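Side-chain contacts in 3'-5' exonuclease crn-4 (PDB 5DK5), which degrades RNA and DNA from the 3' end as a metal-dependent DEDDh exonuclease and takes part in apoptotic DNA degradation: residues 42-47 and 100-105; 116-121 and 143-148; 121-126 and 214-219. All blocks are in the same frame, centred on the assembly; numbering follows the deposited sequence.

Contact 1 (42-47 and 100-105); sequences IQFAIV and EQFQQW
F44 pushes the far end of its ring onto F102: CZ stands over one face of the F102 ring, off-centre toward the rim, and lies 3.7 Å from F102 CG. The rings meet obliquely, planes 35° apart and centroids 5.0 Å apart. F62 of the adjacent strand 55-65 meets the F44 ring edge-to-face and also packs on F102. A45 and V47 face the other way, onto helix 191-207. That division is the RNase H-like fold of DEDDh exonucleases: a central sheet with helices on both faces. Here the axes of segments 42-47 and 100-105 are 11.1 Å apart at closest approach and 8° from parallel. The strand is antiparallel to 20-28, which carries the magnesium ligands D25 and E27. I46 divides its two branches between two rings. With CG1 anti to the carbonyl carbon (chi1 -58°), CD1 reaches F102 CE1 at 3.3 Å, a tight apolar contact. CG2, anti to the backbone N, instead approaches the far rim of the indole, 3.9 Å from W105 CH2.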
# COMPACT_ATOMS: atom_id res chain seq x y z
N ILE B 42 1.94 -12.20 -4.13
CA ILE B 42 2.38 -11.51 -5.35
C ILE B 42 3.35 -12.36 -6.16
O ILE B 42 3.67 -12.02 -7.31
CB ILE B 42 3.03 -10.15 -5.03
CG1 ILE B 42 4.16 -10.31 -4.01
CG2 ILE B 42 1.97 -9.18 -4.50
CD1 ILE B 42 4.91 -9.03 -3.72
N GLN B 43 3.83 -13.45 -5.58
CA GLN B 43 4.59 -14.44 -6.34
C GLN B 43 4.33 -15.85 -5.81
O GLN B 43 4.26 -16.08 -4.61
CB GLN B 43 6.09 -14.13 -6.30
CG GLN B 43 6.90 -15.01 -7.25
CD GLN B 43 8.33 -14.53 -7.42
OE1 GLN B 43 8.80 -13.64 -6.71
NE2 GLN B 43 9.03 -15.12 -8.38
N PHE B 44 4.20 -16.78 -6.75
CA PHE B 44 3.82 -18.16 -6.47
C PHE B 44 4.85 -19.09 -7.10
O PHE B 44 4.85 -19.28 -8.32
CB PHE B 44 2.41 -18.43 -7.03
CG PHE B 44 1.73 -19.65 -6.48
CD1 PHE B 44 2.46 -20.70 -5.93
CD2 PHE B 44 0.35 -19.76 -6.52
CE1 PHE B 44 1.82 -21.82 -5.44
CE2 PHE B 44 -0.29 -20.88 -6.03
CZ PHE B 44 0.44 -21.91 -5.48
N ALA B 45 5.73 -19.66 -6.28
CA ALA B 45 6.87 -20.43 -6.78
C ALA B 45 6.92 -21.85 -6.22
O ALA B 45 6.81 -22.06 -5.01
CB ALA B 45 8.17 -19.70 -6.46
N ILE B 46 7.09 -22.82 -7.12
CA ILE B 46 7.22 -24.22 -6.74
C ILE B 46 8.32 -24.90 -7.56
O ILE B 46 8.48 -24.61 -8.74
CB ILE B 46 5.89 -25.00 -6.93
CG1 ILE B 46 4.77 -24.37 -6.11
CG2 ILE B 46 6.07 -26.47 -6.54
CD1 ILE B 46 3.40 -24.97 -6.37
N VAL B 47 9.08 -25.77 -6.91
CA VAL B 47 10.02 -26.65 -7.60
C VAL B 47 9.84 -28.07 -7.07
O VAL B 47 9.65 -28.28 -5.87
CB VAL B 47 11.49 -26.19 -7.41
CG1 VAL B 47 11.90 -26.25 -5.95
CG2 VAL B 47 12.42 -27.04 -8.27
N GLU B 100 -5.86 -21.26 -10.13
CA GLU B 100 -6.51 -22.18 -11.06
C GLU B 100 -5.47 -22.79 -12.00
O GLU B 100 -5.54 -23.98 -12.32
CB GLU B 100 -7.59 -21.45 -11.86
CG GLU B 100 -8.24 -22.29 -12.95
CD GLU B 100 -8.87 -23.57 -12.43
OE1 GLU B 100 -9.33 -23.58 -11.26
OE2 GLU B 100 -8.89 -24.56 -13.18
N GLN B 101 -4.50 -21.99 -12.42
CA GLN B 101 -3.42 -22.47 -13.26
C GLN B 101 -2.54 -23.45 -12.48
O GLN B 101 -2.00 -24.40 -13.04
CB GLN B 101 -2.58 -21.30 -13.79
CG GLN B 101 -3.31 -20.40 -14.77
CD GLN B 101 -2.55 -19.12 -15.09
OE1 GLN B 101 -1.75 -18.65 -14.29
NE2 GLN B 101 -2.81 -18.57 -16.26
N PHE B 102 -2.41 -23.19 -11.18
CA PHE B 102 -1.62 -24.05 -10.31
C PHE B 102 -2.27 -25.42 -10.15
O PHE B 102 -1.58 -26.44 -10.13
CB PHE B 102 -1.44 -23.37 -8.94
CG PHE B 102 -1.21 -24.33 -7.81
CD1 PHE B 102 0.02 -24.96 -7.66
CD2 PHE B 102 -2.21 -24.59 -6.90
CE1 PHE B 102 0.23 -25.84 -6.61
CE2 PHE B 102 -2.00 -25.47 -5.85
CZ PHE B 102 -0.78 -26.09 -5.71
N GLN B 103 -3.59 -25.45 -10.03
CA GLN B 103 -4.31 -26.71 -9.91
C GLN B 103 -4.19 -27.54 -11.19
O GLN B 103 -4.00 -28.75 -11.14
CB GLN B 103 -5.78 -26.46 -9.59
CG GLN B 103 -6.01 -25.93 -8.18
CD GLN B 103 -7.48 -25.89 -7.82
OE1 GLN B 103 -8.24 -25.08 -8.34
NE2 GLN B 103 -7.89 -26.77 -6.91
N GLN B 104 -4.31 -26.88 -12.34
CA GLN B 104 -4.17 -27.56 -13.62
C GLN B 104 -2.75 -28.11 -13.79
O GLN B 104 -2.56 -29.18 -14.35
CB GLN B 104 -4.51 -26.61 -14.77
CG GLN B 104 -4.39 -27.24 -16.15
CD GLN B 104 -5.25 -28.48 -16.29
OE1 GLN B 104 -6.42 -28.48 -15.92
NE2 GLN B 104 -4.66 -29.55 -16.80
N TRP B 105 -1.78 -27.35 -13.29
CA TRP B 105 -0.38 -27.76 -13.35
C TRP B 105 -0.17 -29.09 -12.62
O TRP B 105 0.56 -29.96 -13.10
CB TRP B 105 0.51 -26.67 -12.75
CG TRP B 105 1.98 -26.96 -12.80
CD1 TRP B 105 2.77 -27.00 -13.90
CD2 TRP B 105 2.84 -27.23 -11.68
NE1 TRP B 105 4.07 -27.28 -13.55
CE2 TRP B 105 4.14 -27.42 -12.19
CE3 TRP B 105 2.63 -27.32 -10.30
CZ2 TRP B 105 5.23 -27.71 -11.37
CZ3 TRP B 105 3.72 -27.61 -9.48
CH2 TRP B 105 5.00 -27.80 -10.02

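Contact 2 (116-121 and 143-148); sequences FAFVCD and AFFRQY
The F118 ring has F145 over one face and F144 at its edge. F145 CE1 sits above that face, displaced toward the rim and 3.7 Å from F118 CE2, and the F145 ring comes in edge first. This is a T-shaped pair with planes at 68° and centroids 5.2 Å apart. At the F118 edge, near the ring plane, F144 O lies 3.2 Å from F118 CD2, and F144 CB lies in the same plane. The F144 ring itself is inclined by 48° to F118, an oblique approach, and its CD1 closes to 3.4 Å from F118 CE2. F144 holds CG between its backbone N and carbonyl carbon (chi1 48°), which brings this ring back beside its own carbonyl, so that ring and oxygen both meet F118. The triangle is completed as F144 CE1 lies over a face of F145, while F118 CZ meets the edge of the F116 ring in its plane. L22 and L24 of strand 20-28 and F102 of helix 95-109 also pack against F118.

Two waters lie between the segments beside the rings. One is placed to donate to F116 O and Q147 OE1; the other accepts from F118 N at 2.9 Å and can donate to F144 O, 2.7 Å away. Not every acceptor around them can be served at once. Y148 CB packs 3.6 Å from F118 O. The backbone pairing is made with I149, hydrogen-bonded to F118 and C120. The aromatic cluster and its waters thus lie where two parallel neighbours of the sheet come together, strands 116-120 and 147-150, joined through helix 124-136 as a beta-alpha-beta crossover of the RNase H-like exonuclease fold.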
# COMPACT_ATOMS: atom_id res chain seq x y z
N PHE B 116 1.79 -36.83 -2.81
CA PHE B 116 2.83 -35.81 -2.81
C PHE B 116 2.55 -34.84 -1.66
O PHE B 116 1.42 -34.75 -1.19
CB PHE B 116 2.88 -35.06 -4.15
CG PHE B 116 1.69 -34.18 -4.39
CD1 PHE B 116 0.52 -34.70 -4.94
CD2 PHE B 116 1.73 -32.83 -4.07
CE1 PHE B 116 -0.57 -33.89 -5.17
CE2 PHE B 116 0.64 -32.02 -4.30
CZ PHE B 116 -0.51 -32.54 -4.84
N ALA B 117 3.58 -34.14 -1.21
CA ALA B 117 3.44 -33.18 -0.12
C ALA B 117 4.28 -31.94 -0.37
O ALA B 117 5.34 -32.01 -1.00
CB ALA B 117 3.83 -33.83 1.20
N PHE B 118 3.81 -30.81 0.14
CA PHE B 118 4.52 -29.55 -0.01
C PHE B 118 5.55 -29.37 1.10
O PHE B 118 5.32 -29.78 2.24
CB PHE B 118 3.55 -28.37 -0.03
CG PHE B 118 2.71 -28.31 -1.27
CD1 PHE B 118 3.20 -27.73 -2.42
CD2 PHE B 118 1.43 -28.83 -1.28
CE1 PHE B 118 2.43 -27.67 -3.57
CE2 PHE B 118 0.65 -28.78 -2.42
CZ PHE B 118 1.15 -28.20 -3.56
N VAL B 119 6.68 -28.77 0.75
CA VAL B 119 7.74 -28.48 1.71
C VAL B 119 7.96 -26.97 1.79
O VAL B 119 8.02 -26.29 0.76
CB VAL B 119 9.06 -29.16 1.31
CG1 VAL B 119 10.15 -28.88 2.34
CG2 VAL B 119 8.85 -30.66 1.14
N CYS B 120 8.07 -26.46 3.01
CA CYS B 120 8.30 -25.04 3.24
C CYS B 120 9.35 -24.87 4.33
O CYS B 120 9.67 -25.82 5.04
CB CYS B 120 7.00 -24.33 3.63
SG CYS B 120 5.65 -24.53 2.44
N ASP B 121 9.90 -23.66 4.44
CA ASP B 121 10.93 -23.39 5.44
C ASP B 121 10.31 -22.95 6.77
O ASP B 121 11.02 -22.77 7.76
CB ASP B 121 11.90 -22.33 4.93
CG ASP B 121 11.25 -20.97 4.77
OD1 ASP B 121 10.03 -20.90 4.54
OD2 ASP B 121 11.98 -19.96 4.87
N ALA B 143 -7.04 -29.59 0.58
CA ALA B 143 -6.57 -30.64 1.47
C ALA B 143 -5.05 -30.76 1.47
O ALA B 143 -4.47 -31.15 2.48
CB ALA B 143 -7.20 -31.97 1.07
N PHE B 144 -4.42 -30.44 0.35
CA PHE B 144 -2.97 -30.57 0.24
C PHE B 144 -2.22 -29.35 0.81
O PHE B 144 -0.99 -29.33 0.81
CB PHE B 144 -2.54 -30.81 -1.22
CG PHE B 144 -3.18 -29.87 -2.21
CD1 PHE B 144 -2.78 -28.55 -2.30
CD2 PHE B 144 -4.15 -30.33 -3.09
CE1 PHE B 144 -3.36 -27.70 -3.22
CE2 PHE B 144 -4.73 -29.49 -4.01
CZ PHE B 144 -4.33 -28.17 -4.08
N PHE B 145 -2.97 -28.36 1.28
CA PHE B 145 -2.39 -27.23 2.01
C PHE B 145 -2.62 -27.36 3.52
O PHE B 145 -2.10 -26.56 4.30
CB PHE B 145 -2.96 -25.90 1.52
CG PHE B 145 -2.33 -25.36 0.26
CD1 PHE B 145 -1.29 -26.02 -0.37
CD2 PHE B 145 -2.79 -24.17 -0.29
CE1 PHE B 145 -0.72 -25.50 -1.53
CE2 PHE B 145 -2.22 -23.65 -1.44
CZ PHE B 145 -1.19 -24.32 -2.06
N ARG B 146 -3.40 -28.36 3.93
CA ARG B 146 -3.71 -28.57 5.34
C ARG B 146 -2.85 -29.69 5.93
O ARG B 146 -3.01 -30.07 7.09
CB ARG B 146 -5.20 -28.87 5.52
CG ARG B 146 -6.08 -27.66 5.26
CD ARG B 146 -7.54 -27.92 5.59
NE ARG B 146 -7.72 -28.35 6.98
CZ ARG B 146 -8.90 -28.45 7.59
NH1 ARG B 146 -10.01 -28.13 6.94
NH2 ARG B 146 -8.96 -28.85 8.85
N GLN B 147 -1.94 -30.22 5.12
CA GLN B 147 -0.86 -31.07 5.60
C GLN B 147 0.39 -30.74 4.79
O GLN B 147 0.32 -30.55 3.58
CB GLN B 147 -1.22 -32.55 5.48
CG GLN B 147 -1.45 -33.04 4.05
CD GLN B 147 -1.47 -34.56 3.94
OE1 GLN B 147 -0.93 -35.13 2.99
NE2 GLN B 147 -2.09 -35.22 4.92
N TYR B 148 1.53 -30.64 5.47
CA TYR B 148 2.76 -30.25 4.79
C TYR B 148 3.98 -30.54 5.64
O TYR B 148 3.88 -31.01 6.77
CB TYR B 148 2.71 -28.76 4.44
CG TYR B 148 2.57 -27.85 5.64
CD1 TYR B 148 1.32 -27.49 6.12
CD2 TYR B 148 3.69 -27.36 6.29
CE1 TYR B 148 1.19 -26.66 7.21
CE2 TYR B 148 3.57 -26.53 7.39
CZ TYR B 148 2.32 -26.18 7.84
OH TYR B 148 2.19 -25.36 8.93
O HOH W 1 -0.25 -33.65 0.79
O HOH W 2 1.01 -31.14 1.00

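Contact 3 (121-126 and 214-219); sequences DSRQDL and VNELLT. With IPA (isopropyl alcohol), chain L.
R123 and E216 meet mainly through charge and water. Their salt bridge is long, with R123 NH2 4.0 Å from E216 OE2, and the guanidinium and carboxylate planes stand nearly perpendicular, at 88°. A water at the guanidinium edge, in its plane, bridges the two: it accepts from R123 NH2 at 2.6 Å and donates to E216 OE2 at 2.5 Å, a distance too short to be pressed. The carboxylate is also held from strand 147-150: N150 ND2 donates to OE2, and OE1 makes a weak hydrogen bond with Y148 OH. Isopropyl alcohol, probably from the crystallisation liquor, takes a weak hydrogen bond from R123 N and another from N150 ND2.

Van der Waals contact adds to this. R123 CB lies 3.6 Å from E216 OE1, so the base of the arginine chain rests against the carboxylate. Farther along, L218 CD1 comes within 4.2 Å of L126 O, and V254 packs against R123, E216 and L218.

Within segment 121-126, S122 OG caps the incoming helix by accepting a weak bond from Q124 N. The start of helix 124-136 packs on strand 216-219, which runs antiparallel to its neighbour 147-150, whose Y148 touches R123 and L126. Where strand 216-219 begins, a classic beta bulge puts N215 and E216 both opposite Y148; the strand then leads to the zinc ligand C220.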
# COMPACT_ATOMS: atom_id res chain seq x y z
N ASP B 121 9.90 -23.66 4.44
CA ASP B 121 10.93 -23.39 5.44
C ASP B 121 10.31 -22.95 6.77
O ASP B 121 11.02 -22.77 7.76
CB ASP B 121 11.90 -22.33 4.93
CG ASP B 121 11.25 -20.97 4.77
OD1 ASP B 121 10.03 -20.90 4.54
OD2 ASP B 121 11.98 -19.96 4.87
N SER B 122 8.99 -22.79 6.79
CA SER B 122 8.28 -22.44 8.02
C SER B 122 6.79 -22.67 7.84
O SER B 122 6.34 -23.11 6.78
CB SER B 122 8.55 -20.99 8.42
OG SER B 122 7.96 -20.08 7.50
N ARG B 123 6.02 -22.37 8.88
CA ARG B 123 4.57 -22.51 8.84
C ARG B 123 3.94 -21.35 8.07
O ARG B 123 2.80 -21.46 7.60
CB ARG B 123 4.00 -22.57 10.25
CG ARG B 123 4.31 -21.35 11.11
CD ARG B 123 3.63 -21.44 12.47
NE ARG B 123 4.05 -22.61 13.23
CZ ARG B 123 3.52 -23.00 14.39
NH1 ARG B 123 2.53 -22.31 14.93
NH2 ARG B 123 3.98 -24.08 15.00
N GLN B 124 4.68 -20.26 7.94
CA GLN B 124 4.14 -19.01 7.40
C GLN B 124 3.46 -19.17 6.04
O GLN B 124 2.37 -18.65 5.84
CB GLN B 124 5.26 -17.98 7.29
CG GLN B 124 5.95 -17.65 8.61
CD GLN B 124 4.98 -17.10 9.64
OE1 GLN B 124 4.06 -16.35 9.30
NE2 GLN B 124 5.18 -17.48 10.89
N ASP B 125 4.10 -19.89 5.13
CA ASP B 125 3.61 -19.99 3.75
C ASP B 125 2.18 -20.52 3.66
O ASP B 125 1.36 -19.97 2.92
CB ASP B 125 4.54 -20.88 2.92
CG ASP B 125 5.89 -20.24 2.66
OD1 ASP B 125 6.82 -20.44 3.47
OD2 ASP B 125 6.03 -19.54 1.64
N LEU B 126 1.88 -21.58 4.40
CA LEU B 126 0.59 -22.24 4.29
C LEU B 126 -0.37 -21.91 5.43
O LEU B 126 -1.55 -21.67 5.20
CB LEU B 126 0.78 -23.76 4.20
CG LEU B 126 1.47 -24.26 2.92
CD1 LEU B 126 1.59 -25.77 2.94
CD2 LEU B 126 0.73 -23.81 1.66
N VAL B 214 5.54 -35.32 6.54
CA VAL B 214 4.56 -34.37 7.06
C VAL B 214 4.65 -34.30 8.58
O VAL B 214 4.45 -35.31 9.27
CB VAL B 214 3.12 -34.76 6.64
CG1 VAL B 214 2.08 -33.93 7.39
CG2 VAL B 214 2.95 -34.60 5.13
N ASN B 215 4.95 -33.11 9.10
CA ASN B 215 5.09 -32.91 10.54
C ASN B 215 4.16 -31.83 11.09
O ASN B 215 4.13 -31.58 12.29
CB ASN B 215 6.55 -32.56 10.89
CG ASN B 215 7.08 -31.40 10.07
OD1 ASN B 215 6.34 -30.75 9.33
ND2 ASN B 215 8.37 -31.14 10.20
N GLU B 216 3.40 -31.19 10.20
CA GLU B 216 2.43 -30.18 10.60
C GLU B 216 1.12 -30.36 9.84
O GLU B 216 1.10 -30.63 8.64
CB GLU B 216 2.98 -28.78 10.37
CG GLU B 216 4.08 -28.39 11.36
CD GLU B 216 4.41 -26.90 11.33
OE1 GLU B 216 3.82 -26.17 10.51
OE2 GLU B 216 5.27 -26.47 12.12
N LEU B 217 0.01 -30.20 10.57
CA LEU B 217 -1.33 -30.31 10.02
C LEU B 217 -2.14 -29.07 10.40
O LEU B 217 -1.89 -28.45 11.43
CB LEU B 217 -2.04 -31.56 10.52
CG LEU B 217 -1.27 -32.89 10.45
CD1 LEU B 217 -1.97 -33.93 11.30
CD2 LEU B 217 -1.14 -33.36 9.02
N LEU B 218 -3.11 -28.73 9.56
CA LEU B 218 -4.03 -27.63 9.86
C LEU B 218 -5.39 -28.17 10.27
O LEU B 218 -6.08 -28.83 9.48
CB LEU B 218 -4.17 -26.70 8.65
CG LEU B 218 -2.91 -25.95 8.21
CD1 LEU B 218 -3.26 -24.94 7.13
CD2 LEU B 218 -2.22 -25.26 9.38
N THR B 219 -5.77 -27.90 11.52
CA THR B 219 -7.03 -28.37 12.08
C THR B 219 -7.94 -27.20 12.43
O THR B 219 -7.49 -26.05 12.50
CB THR B 219 -6.80 -29.23 13.34
OG1 THR B 219 -6.14 -28.44 14.34
CG2 THR B 219 -5.95 -30.45 13.01
C1 IPA L . 9.61 -22.96 12.97
C2 IPA L . 9.01 -22.05 11.93
C3 IPA L . 9.21 -20.60 12.34
O2 IPA L . 7.64 -22.31 11.83
O HOH W 3 6.14 -24.56 13.55

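Overall arrangement
From the N terminus, contact 1 closes first, bringing helix 95-109 back onto strand 41-50 after a path through strand 55-65 and helices 76-82 and 86-90. Contact 2 opens only after that, yet the two merge in space: F102 CZ packs 3.6 Å from F118 CZ, making one aromatic core between helix 95-109 and the sheet. Contact 2 closes the shorter loop, through helix 124-136. Contact 3 starts within it, sharing D121, and ends far beyond, so contacts 2 and 3 cross; a backbone pairing between R146 and L218 ties them side by side. Together they join the side of the sheet that carries the magnesium ligands D25 and E27 to strand 216-219 beside the zinc site.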